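Local coordinates for 26.7 kDa salivary protein (Phlebotomus duboscqi, PDB 6MT7) that binds and sequesters cysteinyl leukotrienes and a thromboxane A2 analogue, thereby countering platelet aggregation and other host responses while the sand fly takes its blood meal, at residues 25-30 with 37-42; 53-58 with 66-71; 132-137 with 141-146; 179-182 with 186-189. All coordinates share one frame; numbering follows the deposited sequence.

Interaction 1 of 4, residues 25-30 with 37-42; sequences AKSLRE and PNDEDT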
loop_
_atom_site.group_PDB
_atom_site.type_symbol
_atom_site.label_atom_id
_atom_site.label_comp_id
_atom_site.label_asym_id
_atom_site.label_seq_id
_atom_site.Cartn_x
_atom_site.Cartn_y
_atom_site.Cartn_z
ATOM N N ALA A 25 -12.624 13.255 -4.161
ATOM C CA ALA A 25 -11.778 14.423 -4.349
ATOM C C ALA A 25 -11.979 15.060 -5.716
ATOM O O ALA A 25 -12.085 14.369 -6.734
ATOM C CB ALA A 25 -10.309 14.039 -4.189
ATOM N N LYS A 26 -11.964 16.400 -5.729
ATOM C CA LYS A 26 -12.075 17.153 -6.976
ATOM C C LYS A 26 -10.975 16.783 -7.970
ATOM O O LYS A 26 -11.202 16.764 -9.190
ATOM C CB LYS A 26 -12.018 18.647 -6.662
ATOM C CG LYS A 26 -12.462 19.529 -7.799
ATOM C CD LYS A 26 -13.962 19.652 -7.785
ATOM C CE LYS A 26 -14.421 20.829 -8.604
ATOM N NZ LYS A 26 -15.862 20.689 -8.888
ATOM N N SER A 27 -9.775 16.498 -7.474
ATOM C CA SER A 27 -8.618 16.305 -8.335
ATOM C C SER A 27 -8.340 14.845 -8.663
ATOM O O SER A 27 -7.295 14.556 -9.261
ATOM C CB SER A 27 -7.378 16.946 -7.704
ATOM O OG SER A 27 -7.508 18.359 -7.677
ATOM N N LEU A 28 -9.261 13.927 -8.337
ATOM C CA LEU A 28 -9.038 12.508 -8.637
ATOM C C LEU A 28 -8.581 12.288 -10.077
ATOM O O LEU A 28 -7.602 11.572 -10.326
ATOM C CB LEU A 28 -10.310 11.696 -8.369
ATOM C CG LEU A 28 -10.203 10.195 -8.683
ATOM C CD1 LEU A 28 -9.221 9.496 -7.732
ATOM C CD2 LEU A 28 -11.575 9.501 -8.651
ATOM N N ARG A 29 -9.290 12.886 -11.042
ATOM C CA ARG A 29 -8.945 12.671 -12.446
ATOM C C ARG A 29 -7.533 13.152 -12.745
ATOM O O ARG A 29 -6.831 12.557 -13.574
ATOM C CB ARG A 29 -9.939 13.387 -13.362
ATOM C CG ARG A 29 -9.774 13.005 -14.845
ATOM C CD ARG A 29 -8.852 13.969 -15.611
ATOM N NE ARG A 29 -8.612 13.499 -16.976
ATOM C CZ ARG A 29 -7.803 12.503 -17.313
ATOM N NH1 ARG A 29 -7.118 11.837 -16.392
ATOM N NH2 ARG A 29 -7.683 12.158 -18.596
ATOM N N GLU A 30 -7.108 14.241 -12.098
ATOM C CA GLU A 30 -5.743 14.717 -12.306
ATOM C C GLU A 30 -4.725 13.702 -11.811
ATOM O O GLU A 30 -3.698 13.476 -12.461
ATOM C CB GLU A 30 -5.533 16.064 -11.619
ATOM C CG GLU A 30 -6.350 17.196 -12.240
ATOM C CD GLU A 30 -6.154 17.326 -13.743
ATOM O OE1 GLU A 30 -7.149 17.586 -14.453
ATOM O OE2 GLU A 30 -5.013 17.180 -14.227
ATOM N N PRO A 37 -2.359 18.436 -8.003
ATOM C CA PRO A 37 -2.635 19.855 -7.751
ATOM C C PRO A 37 -2.490 20.230 -6.286
ATOM O O PRO A 37 -2.545 19.398 -5.378
ATOM C CB PRO A 37 -4.094 20.024 -8.213
ATOM C CG PRO A 37 -4.346 18.855 -9.142
ATOM C CD PRO A 37 -3.533 17.737 -8.549
ATOM N N ASN A 38 -2.333 21.538 -6.069
ATOM C CA ASN A 38 -2.118 22.081 -4.725
ATOM C C ASN A 38 -3.462 22.310 -4.033
ATOM O O ASN A 38 -3.929 23.438 -3.848
ATOM C CB ASN A 38 -1.294 23.361 -4.805
ATOM C CG ASN A 38 -0.920 23.908 -3.439
ATOM O OD1 ASN A 38 -0.886 23.177 -2.452
ATOM N ND2 ASN A 38 -0.622 25.210 -3.384
ATOM N N ASP A 39 -4.090 21.203 -3.639
ATOM C CA ASP A 39 -5.311 21.280 -2.843
ATOM C C ASP A 39 -5.256 20.255 -1.719
ATOM O O ASP A 39 -4.455 19.324 -1.738
ATOM C CB ASP A 39 -6.603 21.122 -3.687
ATOM C CG ASP A 39 -6.641 19.852 -4.538
ATOM O OD1 ASP A 39 -6.412 18.738 -4.009
ATOM O OD2 ASP A 39 -6.972 19.969 -5.738
ATOM N N GLU A 40 -6.104 20.474 -0.709
ATOM C CA GLU A 40 -6.018 19.699 0.528
ATOM C C GLU A 40 -6.184 18.205 0.285
ATOM O O GLU A 40 -5.451 17.396 0.864
ATOM C CB GLU A 40 -7.069 20.196 1.527
ATOM C CG GLU A 40 -7.047 19.451 2.865
ATOM C CD GLU A 40 -7.985 20.102 3.873
ATOM O OE1 GLU A 40 -8.156 21.333 3.793
ATOM O OE2 GLU A 40 -8.553 19.391 4.717
ATOM N N ASP A 41 -7.153 17.804 -0.547
ATOM C CA ASP A 41 -7.346 16.371 -0.760
ATOM C C ASP A 41 -6.130 15.749 -1.440
ATOM O O ASP A 41 -5.743 14.616 -1.114
ATOM C CB ASP A 41 -8.624 16.117 -1.561
ATOM C CG ASP A 41 -9.874 16.220 -0.694
ATOM O OD1 ASP A 41 -9.724 16.282 0.545
ATOM O OD2 ASP A 41 -10.986 16.234 -1.244
ATOM N N THR A 42 -5.496 16.481 -2.360
ATOM C CA THR A 42 -4.270 15.974 -2.978
ATOM C C THR A 42 -3.133 15.894 -1.963
ATOM O O THR A 42 -2.341 14.942 -1.981
ATOM C CB THR A 42 -3.849 16.853 -4.158
ATOM O OG1 THR A 42 -4.896 16.909 -5.125
ATOM C CG2 THR A 42 -2.609 16.278 -4.842
HETATM O O HOH W 1 -11.156 17.853 -3.149
HETATM O O HOH W 2 -8.904 17.324 -4.758
#
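Ser27 and Asp39 meet where the starts of two helices, 28-32 and 40-52, lie against each other in the PBP/GOBP fold, and the Asp39 carboxylate that N-caps helix 40-52 also takes a bond from Ser27. In the cap, Asp39 OD1 accepts from Thr42 N at 2.9 Å, nearly along the C-O axis. Thr42 OG1 donates to the same Asp39 OD1 at 2.6 Å, arriving from above the carboxylate plane, and is further hydrogen-bonded to Trp31 NE1, a pocket residue that by similarity binds thromboxane A2. The other oxygen, Asp39 OD2, offers its syn lone pair to Ser27 OG at 2.6 Å. Aspartate suits this place because its two oxygens can serve the helix start and the neighbouring segment at once. Ser27 also precedes a helix, but its small hydroxyl makes no capping bond there and turns to Asp39.

Two waters extend the polar contact. One accepts from Ser27 N and donates to Asp39 OD1; the other accepts from Lys26 N and donates to Asp41 OD2.

Van der Waals packing flanks these bonds. Pro37 CG, part of a compact ring, lies 3.5 Å from Ser27 OG and 3.9 Å from Glu30 CB, while Ala25 CB abuts Asp41 CB at 3.8 Å. On the side facing segment 25-30, Thr42 OG1 lies 3.6 Å from Ser27 CB.

Interaction 2 of 4, residues 53-58 with 66-71; sequences LGLYNE and DRIMEQ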
loop_
_atom_site.group_PDB
_atom_site.type_symbol
_atom_site.label_atom_id
_atom_site.label_comp_id
_atom_site.label_asym_id
_atom_site.label_seq_id
_atom_site.Cartn_x
_atom_site.Cartn_y
_atom_site.Cartn_z
ATOM N N LEU A 53 3.166 3.022 0.678
ATOM C CA LEU A 53 4.335 2.431 0.040
ATOM C C LEU A 53 5.371 1.941 1.041
ATOM O O LEU A 53 6.337 1.286 0.632
ATOM C CB LEU A 53 5.003 3.444 -0.892
ATOM C CG LEU A 53 4.271 3.776 -2.198
ATOM C CD1 LEU A 53 4.887 4.994 -2.866
ATOM C CD2 LEU A 53 4.298 2.576 -3.136
ATOM N N GLY A 54 5.213 2.256 2.323
ATOM C CA GLY A 54 6.232 1.923 3.302
ATOM C C GLY A 54 7.366 2.913 3.379
ATOM O O GLY A 54 8.442 2.578 3.896
ATOM N N LEU A 55 7.150 4.144 2.913
ATOM C CA LEU A 55 8.231 5.113 2.779
ATOM C C LEU A 55 8.071 6.313 3.705
ATOM O O LEU A 55 8.797 7.300 3.556
ATOM C CB LEU A 55 8.328 5.560 1.320
ATOM C CG LEU A 55 8.669 4.390 0.400
ATOM C CD1 LEU A 55 8.621 4.846 -1.050
ATOM C CD2 LEU A 55 10.061 3.833 0.759
ATOM N N TYR A 56 7.150 6.250 4.666
ATOM C CA TYR A 56 6.982 7.315 5.648
ATOM C C TYR A 56 7.181 6.726 7.033
ATOM O O TYR A 56 6.473 5.792 7.426
ATOM C CB TYR A 56 5.606 7.978 5.532
ATOM C CG TYR A 56 5.385 9.101 6.525
ATOM C CD1 TYR A 56 6.135 10.275 6.466
ATOM C CD2 TYR A 56 4.416 8.995 7.514
ATOM C CE1 TYR A 56 5.933 11.311 7.379
ATOM C CE2 TYR A 56 4.199 10.037 8.428
ATOM C CZ TYR A 56 4.958 11.184 8.351
ATOM O OH TYR A 56 4.735 12.207 9.250
ATOM N N ASN A 57 8.156 7.261 7.763
ATOM C CA ASN A 57 8.482 6.779 9.096
ATOM C C ASN A 57 7.598 7.542 10.075
ATOM O O ASN A 57 7.797 8.736 10.298
ATOM C CB ASN A 57 9.970 6.980 9.368
ATOM C CG ASN A 57 10.394 6.547 10.757
ATOM O OD1 ASN A 57 9.585 6.458 11.675
ATOM N ND2 ASN A 57 11.695 6.287 10.917
ATOM N N GLU A 58 6.605 6.851 10.645
ATOM C CA GLU A 58 5.662 7.525 11.531
ATOM C C GLU A 58 6.299 7.924 12.854
ATOM O O GLU A 58 5.825 8.869 13.495
ATOM C CB GLU A 58 4.441 6.635 11.778
ATOM C CG GLU A 58 3.600 6.392 10.528
ATOM C CD GLU A 58 2.403 5.484 10.781
ATOM O OE1 GLU A 58 2.582 4.249 10.794
ATOM O OE2 GLU A 58 1.282 6.011 10.954
ATOM N N ASP A 66 16.422 6.596 2.665
ATOM C CA ASP A 66 17.253 5.447 2.321
ATOM C C ASP A 66 16.497 4.470 1.429
ATOM O O ASP A 66 17.047 3.954 0.448
ATOM C CB ASP A 66 17.763 4.751 3.590
ATOM C CG ASP A 66 16.636 4.204 4.469
ATOM O OD1 ASP A 66 15.637 4.916 4.688
ATOM O OD2 ASP A 66 16.771 3.061 4.961
ATOM N N ARG A 67 15.223 4.224 1.735
ATOM C CA ARG A 67 14.462 3.247 0.967
ATOM C C ARG A 67 13.988 3.815 -0.363
ATOM O O ARG A 67 13.783 3.055 -1.321
ATOM C CB ARG A 67 13.263 2.750 1.789
ATOM C CG ARG A 67 13.659 2.041 3.107
ATOM C CD ARG A 67 14.661 0.918 2.876
ATOM N NE ARG A 67 14.883 0.144 4.098
ATOM C CZ ARG A 67 15.490 -1.037 4.140
ATOM N NH1 ARG A 67 15.951 -1.600 3.036
ATOM N NH2 ARG A 67 15.637 -1.658 5.307
ATOM N N ILE A 68 13.782 5.131 -0.430
ATOM C CA ILE A 68 13.467 5.780 -1.700
ATOM C C ILE A 68 14.640 5.633 -2.660
ATOM O O ILE A 68 14.469 5.272 -3.831
ATOM C CB ILE A 68 13.104 7.260 -1.470
ATOM C CG1 ILE A 68 11.793 7.381 -0.694
ATOM C CG2 ILE A 68 12.997 8.002 -2.808
ATOM C CD1 ILE A 68 11.522 8.788 -0.146
HETATM N N MSE A 69 15.851 5.878 -2.164
HETATM C CA MSE A 69 17.052 5.741 -2.969
HETATM C C MSE A 69 17.240 4.291 -3.404
HETATM O O MSE A 69 17.633 4.010 -4.542
HETATM C CB MSE A 69 18.250 6.249 -2.169
HETATM C CG MSE A 69 18.250 7.757 -2.180
HETATM SE SE MSE A 69 19.750 8.526 -1.231
HETATM C CE MSE A 69 19.402 7.683 0.464
ATOM N N GLU A 70 16.929 3.367 -2.491
ATOM C CA GLU A 70 17.001 1.945 -2.818
ATOM C C GLU A 70 16.040 1.581 -3.944
ATOM O O GLU A 70 16.370 0.761 -4.813
ATOM C CB GLU A 70 16.704 1.112 -1.577
ATOM C CG GLU A 70 16.678 -0.376 -1.848
ATOM C CD GLU A 70 16.492 -1.206 -0.587
ATOM O OE1 GLU A 70 16.458 -0.617 0.521
ATOM O OE2 GLU A 70 16.387 -2.450 -0.716
ATOM N N GLN A 71 14.852 2.189 -3.961
ATOM C CA GLN A 71 13.933 1.920 -5.058
ATOM C C GLN A 71 14.557 2.315 -6.388
ATOM O O GLN A 71 14.508 1.555 -7.359
ATOM C CB GLN A 71 12.604 2.652 -4.854
ATOM C CG GLN A 71 11.526 2.207 -5.852
ATOM C CD GLN A 71 10.867 0.898 -5.423
ATOM O OE1 GLN A 71 10.957 0.503 -4.264
ATOM N NE2 GLN A 71 10.206 0.230 -6.350
#
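Leu55 pushes both methyls of its isobutyl group against helix 65-74, where Arg67 and Ile68 receive them. Leu55 CG stands opposite its own carbonyl carbon (chi1 -62°), and from there the two branches divide the work. CD2 reaches Arg67 CB at 3.5 Å, the closer of the two approaches, and CD1 meets Ile68 CG1 at 4.1 Å. A leucine fits because its forked tip can touch two successive residues of the helix.

The Arg67 side chain crosses that of Leu55 at about a right angle and gives it only its first methylene. A bend at chi2 (-53°) then carries the guanidinium away from the apolar contact. There NH1 donates to the syn lone pair of Glu70 OE1 at 2.7 Å, and that oxygen lies close to the guanidinium plane. Asp66 OD2 is 3.6 Å from Arg67 NE, but well out of that plane, so it contributes charge attraction alone. The CG1 branch of beta-branched Ile68 stands anti to the carbonyl carbon (chi1 -67°); Ile68 also packs on Trp50 and Leu63.

The contact packs the link between helix 40-52 and strand 56-57 on helix 65-74. In that link Gly54, with positive phi, forms a Schellman motif, and Leu53 touches the bound detergent fragment. With no hydrogen bond across it, the contact is held by dispersion and apolar burial, while the charge of Arg67 is probably offset by Asp66 and Glu70.

Interaction 3 of 4, residues 132-137 with 141-146; sequences NTKPKG and SDFCNA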
loop_
_atom_site.group_PDB
_atom_site.type_symbol
_atom_site.label_atom_id
_atom_site.label_comp_id
_atom_site.label_asym_id
_atom_site.label_seq_id
_atom_site.Cartn_x
_atom_site.Cartn_y
_atom_site.Cartn_z
ATOM N N ASN A 132 3.300 -15.818 -9.437
ATOM C CA ASN A 132 2.858 -16.202 -8.094
ATOM C C ASN A 132 2.286 -15.028 -7.287
ATOM O O ASN A 132 2.022 -15.187 -6.090
ATOM C CB ASN A 132 3.998 -16.849 -7.310
ATOM C CG ASN A 132 4.566 -18.075 -8.006
ATOM O OD1 ASN A 132 3.820 -18.902 -8.541
ATOM N ND2 ASN A 132 5.889 -18.204 -7.994
ATOM N N THR A 133 2.107 -13.870 -7.914
ATOM C CA THR A 133 1.417 -12.725 -7.326
ATOM C C THR A 133 0.073 -12.554 -8.017
ATOM O O THR A 133 -0.031 -12.738 -9.237
ATOM C CB THR A 133 2.258 -11.445 -7.483
ATOM O OG1 THR A 133 3.479 -11.581 -6.753
ATOM C CG2 THR A 133 1.513 -10.216 -6.977
ATOM N N LYS A 134 -0.953 -12.198 -7.239
ATOM C CA LYS A 134 -2.305 -12.013 -7.748
ATOM C C LYS A 134 -2.304 -11.116 -8.990
ATOM O O LYS A 134 -1.876 -9.953 -8.910
ATOM C CB LYS A 134 -3.212 -11.399 -6.680
ATOM C CG LYS A 134 -4.645 -11.212 -7.153
ATOM C CD LYS A 134 -5.413 -10.228 -6.286
ATOM C CE LYS A 134 -5.137 -8.792 -6.709
ATOM N NZ LYS A 134 -5.765 -8.498 -8.043
ATOM N N PRO A 135 -2.769 -11.609 -10.133
ATOM C CA PRO A 135 -2.772 -10.774 -11.338
ATOM C C PRO A 135 -3.818 -9.678 -11.253
ATOM O O PRO A 135 -4.829 -9.792 -10.549
ATOM C CB PRO A 135 -3.098 -11.765 -12.464
ATOM C CG PRO A 135 -3.787 -12.894 -11.799
ATOM C CD PRO A 135 -3.258 -12.977 -10.390
ATOM N N LYS A 136 -3.544 -8.588 -11.964
ATOM C CA LYS A 136 -4.577 -7.598 -12.218
ATOM C C LYS A 136 -5.750 -8.251 -12.929
ATOM O O LYS A 136 -5.569 -9.038 -13.866
ATOM C CB LYS A 136 -4.024 -6.460 -13.071
ATOM C CG LYS A 136 -3.109 -5.503 -12.332
ATOM C CD LYS A 136 -2.863 -4.282 -13.198
ATOM C CE LYS A 136 -1.905 -3.320 -12.550
ATOM N NZ LYS A 136 -1.726 -2.124 -13.419
ATOM N N GLY A 137 -6.957 -7.923 -12.475
ATOM C CA GLY A 137 -8.178 -8.456 -13.035
ATOM C C GLY A 137 -8.727 -9.652 -12.296
ATOM O O GLY A 137 -9.849 -10.083 -12.594
ATOM N N SER A 141 -10.093 -13.575 -3.583
ATOM C CA SER A 141 -10.644 -14.881 -3.220
ATOM C C SER A 141 -10.300 -15.925 -4.273
ATOM O O SER A 141 -9.884 -17.040 -3.940
ATOM C CB SER A 141 -12.165 -14.816 -3.035
ATOM O OG SER A 141 -12.825 -14.224 -4.140
ATOM N N ASP A 142 -10.442 -15.575 -5.551
ATOM C CA ASP A 142 -10.183 -16.549 -6.608
ATOM C C ASP A 142 -8.705 -16.915 -6.678
ATOM O O ASP A 142 -8.361 -18.085 -6.893
ATOM C CB ASP A 142 -10.690 -16.005 -7.944
ATOM C CG ASP A 142 -12.205 -15.926 -7.992
ATOM O OD1 ASP A 142 -12.856 -16.855 -7.462
ATOM O OD2 ASP A 142 -12.750 -14.943 -8.541
ATOM N N PHE A 143 -7.816 -15.941 -6.468
ATOM C CA PHE A 143 -6.386 -16.230 -6.512
ATOM C C PHE A 143 -5.955 -17.040 -5.299
ATOM O O PHE A 143 -5.192 -18.009 -5.419
ATOM C CB PHE A 143 -5.580 -14.930 -6.585
ATOM C CG PHE A 143 -4.089 -15.148 -6.595
ATOM C CD1 PHE A 143 -3.440 -15.522 -7.768
ATOM C CD2 PHE A 143 -3.341 -14.997 -5.441
ATOM C CE1 PHE A 143 -2.069 -15.736 -7.790
ATOM C CE2 PHE A 143 -1.966 -15.208 -5.449
ATOM C CZ PHE A 143 -1.329 -15.577 -6.630
ATOM N N CYS A 144 -6.396 -16.621 -4.109
ATOM C CA CYS A 144 -5.970 -17.280 -2.888
ATOM C C CYS A 144 -6.627 -18.645 -2.704
ATOM O O CYS A 144 -6.072 -19.491 -1.998
ATOM C CB CYS A 144 -6.261 -16.369 -1.696
ATOM S SG CYS A 144 -5.181 -14.926 -1.688
ATOM N N ASN A 145 -7.774 -18.882 -3.344
ATOM C CA ASN A 145 -8.418 -20.189 -3.300
ATOM C C ASN A 145 -7.690 -21.220 -4.141
ATOM O O ASN A 145 -7.959 -22.421 -3.999
ATOM C CB ASN A 145 -9.866 -20.087 -3.773
ATOM C CG ASN A 145 -10.797 -19.586 -2.691
ATOM O OD1 ASN A 145 -10.456 -19.594 -1.507
ATOM N ND2 ASN A 145 -11.984 -19.156 -3.090
ATOM N N ALA A 146 -6.773 -20.788 -4.997
ATOM C CA ALA A 146 -6.029 -21.697 -5.848
ATOM C C ALA A 146 -4.707 -22.089 -5.201
ATOM O O ALA A 146 -4.162 -21.366 -4.361
ATOM C CB ALA A 146 -5.775 -21.060 -7.219
#
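The ring of Phe143 lies under the backbone of Lys134, which passes straight over its face. Lys134 CA sits 3.6 Å from the ring centroid and only 6° off the normal, a CH-pi contact centred on the aromatic cloud. The contact packs the loop after helix 120-128 on helix 140-144. Phe143 CG is anti to the backbone N (chi1 178°), which swings the ring out from its helix and beneath the loop. Phenylalanine suits this place because it offers a wide flat platform that asks for no polar partner of its own.

Around that centre the packing is tight. Lys134 CB comes to 3.8 Å from Phe143 CD2, and Pro135 CD approaches Phe143 CD1 obliquely at 3.7 Å. The Lys134 side chain, buried, bends at chi3 and chi4 and leaves the ring; its ammonium is held by Thr138 O, Ser228 O and Pro135 O, the last at 3.0 Å from NZ, which lies above that carbonyl plane. Lys134 N, also over the face, bonds Tyr164 OH.

The solvent side is looser. Asn132 is exposed; its CB points away from the helix, and it meets the ring edge through its backbone O, 3.4 Å from Phe143 CZ. The same loop carries Lys136, by similarity a leukotriene C4 and thromboxane A2 site, which does not touch segment 141-146.

Phe143 also makes a cation-pi contact with Arg149, and Cys144 is bridged to Cys160. No hydrogen bond joins the two segments; the contact rests on CH-pi and van der Waals packing against the ring.

Interaction 4 of 4, residues 179-182 with 186-189; sequences NLNI and TDEQ
Asp187, on the first turn of helix 187-196, faces the amide of Asn181 across the surface of the protein. Followed outward, its CB leads to CG, which is set opposite the carbonyl carbon (chi1 -71°), and this torsion brings the carboxylate round to the side of Asn181. At the tip Asp187 OD1 makes the approach, 3.7 Å from Asn181 CG, and is the side-chain atom of Asp187 nearest that residue. The amide and carboxylate planes stand 45° apart. Short polar side chains such as these suit an exposed surface.

The turn that presents Asp187 is a capping box. Thr186 is the N-cap: its OG1 accepts from Gln189 N at 3.0 Å, and Gln189 OE1 accepts from Thr186 N, also at 3.0 Å, with that N well above the plane of the side-chain carbonyl. Threonine supplies the hydroxyl acceptor, and glutamine is long enough to fold back onto the start of its own helix. A carboxylate here, near the amino end of the helix, would probably be favoured by the helix dipole.

Asn181 is itself positioned by an Asx turn. Asn179 OD1 takes the backbone N of Asn181 at 2.9 Å, nearly in line with its C=O bond, and Leu180, between them, tucks its side chain against Val213 of helix 203-216.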
loop_
_atom_site.group_PDB
_atom_site.type_symbol
_atom_site.label_atom_id
_atom_site.label_comp_id
_atom_site.label_asym_id
_atom_site.label_seq_id
_atom_site.Cartn_x
_atom_site.Cartn_y
_atom_site.Cartn_z
ATOM N N ASN A 179 -6.434 1.493 7.288
ATOM C CA ASN A 179 -7.643 2.267 7.526
ATOM C C ASN A 179 -8.776 1.526 6.837
ATOM O O ASN A 179 -8.839 1.484 5.604
ATOM C CB ASN A 179 -7.480 3.691 6.987
ATOM C CG ASN A 179 -8.718 4.556 7.182
ATOM O OD1 ASN A 179 -9.823 4.059 7.403
ATOM N ND2 ASN A 179 -8.536 5.869 7.077
ATOM N N LEU A 180 -9.661 0.929 7.633
ATOM C CA LEU A 180 -10.850 0.278 7.110
ATOM C C LEU A 180 -12.125 1.002 7.542
ATOM O O LEU A 180 -13.199 0.396 7.554
ATOM C CB LEU A 180 -10.881 -1.186 7.545
ATOM C CG LEU A 180 -9.704 -2.070 7.093
ATOM C CD1 LEU A 180 -9.936 -3.540 7.468
ATOM C CD2 LEU A 180 -9.411 -1.934 5.593
ATOM N N ASN A 181 -12.011 2.292 7.873
ATOM C CA ASN A 181 -13.136 3.033 8.444
ATOM C C ASN A 181 -14.347 3.016 7.519
ATOM O O ASN A 181 -15.483 2.833 7.978
ATOM C CB ASN A 181 -12.742 4.482 8.731
ATOM C CG ASN A 181 -11.619 4.619 9.758
ATOM O OD1 ASN A 181 -11.316 3.702 10.523
ATOM N ND2 ASN A 181 -11.008 5.788 9.779
ATOM N N ILE A 182 -14.131 3.238 6.219
ATOM C CA ILE A 182 -15.258 3.286 5.285
ATOM C C ILE A 182 -15.955 1.935 5.169
ATOM O O ILE A 182 -17.118 1.876 4.746
ATOM C CB ILE A 182 -14.792 3.796 3.905
ATOM C CG1 ILE A 182 -15.994 4.145 3.021
ATOM C CG2 ILE A 182 -13.909 2.771 3.215
ATOM C CD1 ILE A 182 -16.879 5.228 3.592
ATOM N N THR A 186 -13.709 0.646 12.825
ATOM C CA THR A 186 -13.117 1.846 13.399
ATOM C C THR A 186 -11.641 1.617 13.697
ATOM O O THR A 186 -11.147 0.489 13.714
ATOM C CB THR A 186 -13.820 2.250 14.695
ATOM O OG1 THR A 186 -13.571 1.247 15.687
ATOM C CG2 THR A 186 -15.333 2.388 14.484
ATOM N N ASP A 187 -10.939 2.720 13.962
ATOM C CA ASP A 187 -9.538 2.620 14.360
ATOM C C ASP A 187 -9.384 1.794 15.634
ATOM O O ASP A 187 -8.444 1.004 15.756
ATOM C CB ASP A 187 -8.952 4.015 14.563
ATOM C CG ASP A 187 -8.771 4.780 13.260
ATOM O OD1 ASP A 187 -8.866 4.180 12.167
ATOM O OD2 ASP A 187 -8.504 5.995 13.347
ATOM N N GLU A 188 -10.291 1.978 16.602
ATOM C CA GLU A 188 -10.240 1.186 17.829
ATOM C C GLU A 188 -10.461 -0.293 17.547
ATOM O O GLU A 188 -9.788 -1.153 18.128
ATOM C CB GLU A 188 -11.281 1.685 18.825
ATOM C CG GLU A 188 -10.883 2.975 19.511
ATOM C CD GLU A 188 -9.685 2.782 20.413
ATOM O OE1 GLU A 188 -8.668 3.473 20.170
ATOM O OE2 GLU A 188 -9.759 1.958 21.359
ATOM N N GLN A 189 -11.417 -0.612 16.672
ATOM C CA GLN A 189 -11.659 -2.013 16.348
ATOM C C GLN A 189 -10.444 -2.621 15.668
ATOM O O GLN A 189 -9.984 -3.707 16.042
ATOM C CB GLN A 189 -12.907 -2.143 15.472
ATOM C CG GLN A 189 -14.192 -1.908 16.271
ATOM C CD GLN A 189 -15.330 -1.385 15.424
ATOM O OE1 GLN A 189 -15.328 -1.536 14.210
ATOM N NE2 GLN A 189 -16.306 -0.748 16.066
#

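The four contacts follow one another in series along the chain, each closing before the next opens, and none touches another. Interactions 1 and 2 both belong to the PBP/GOBP-like part of the chain and are joined by helix 40-52, which starts in the first and leads to strand 56-57 in the second; their centres are 23 Å apart. Both lie near the pocket that holds the detergent fragment. Interactions 3 and 4 come later, 25 Å from each other between centres, at helices 140-144 and 187-196. Interaction 3 lies across the chain's centre from interaction 2. The separation is consistent with the two odorant-binding-protein-like halves of long D7 proteins, the fragment sitting in the first.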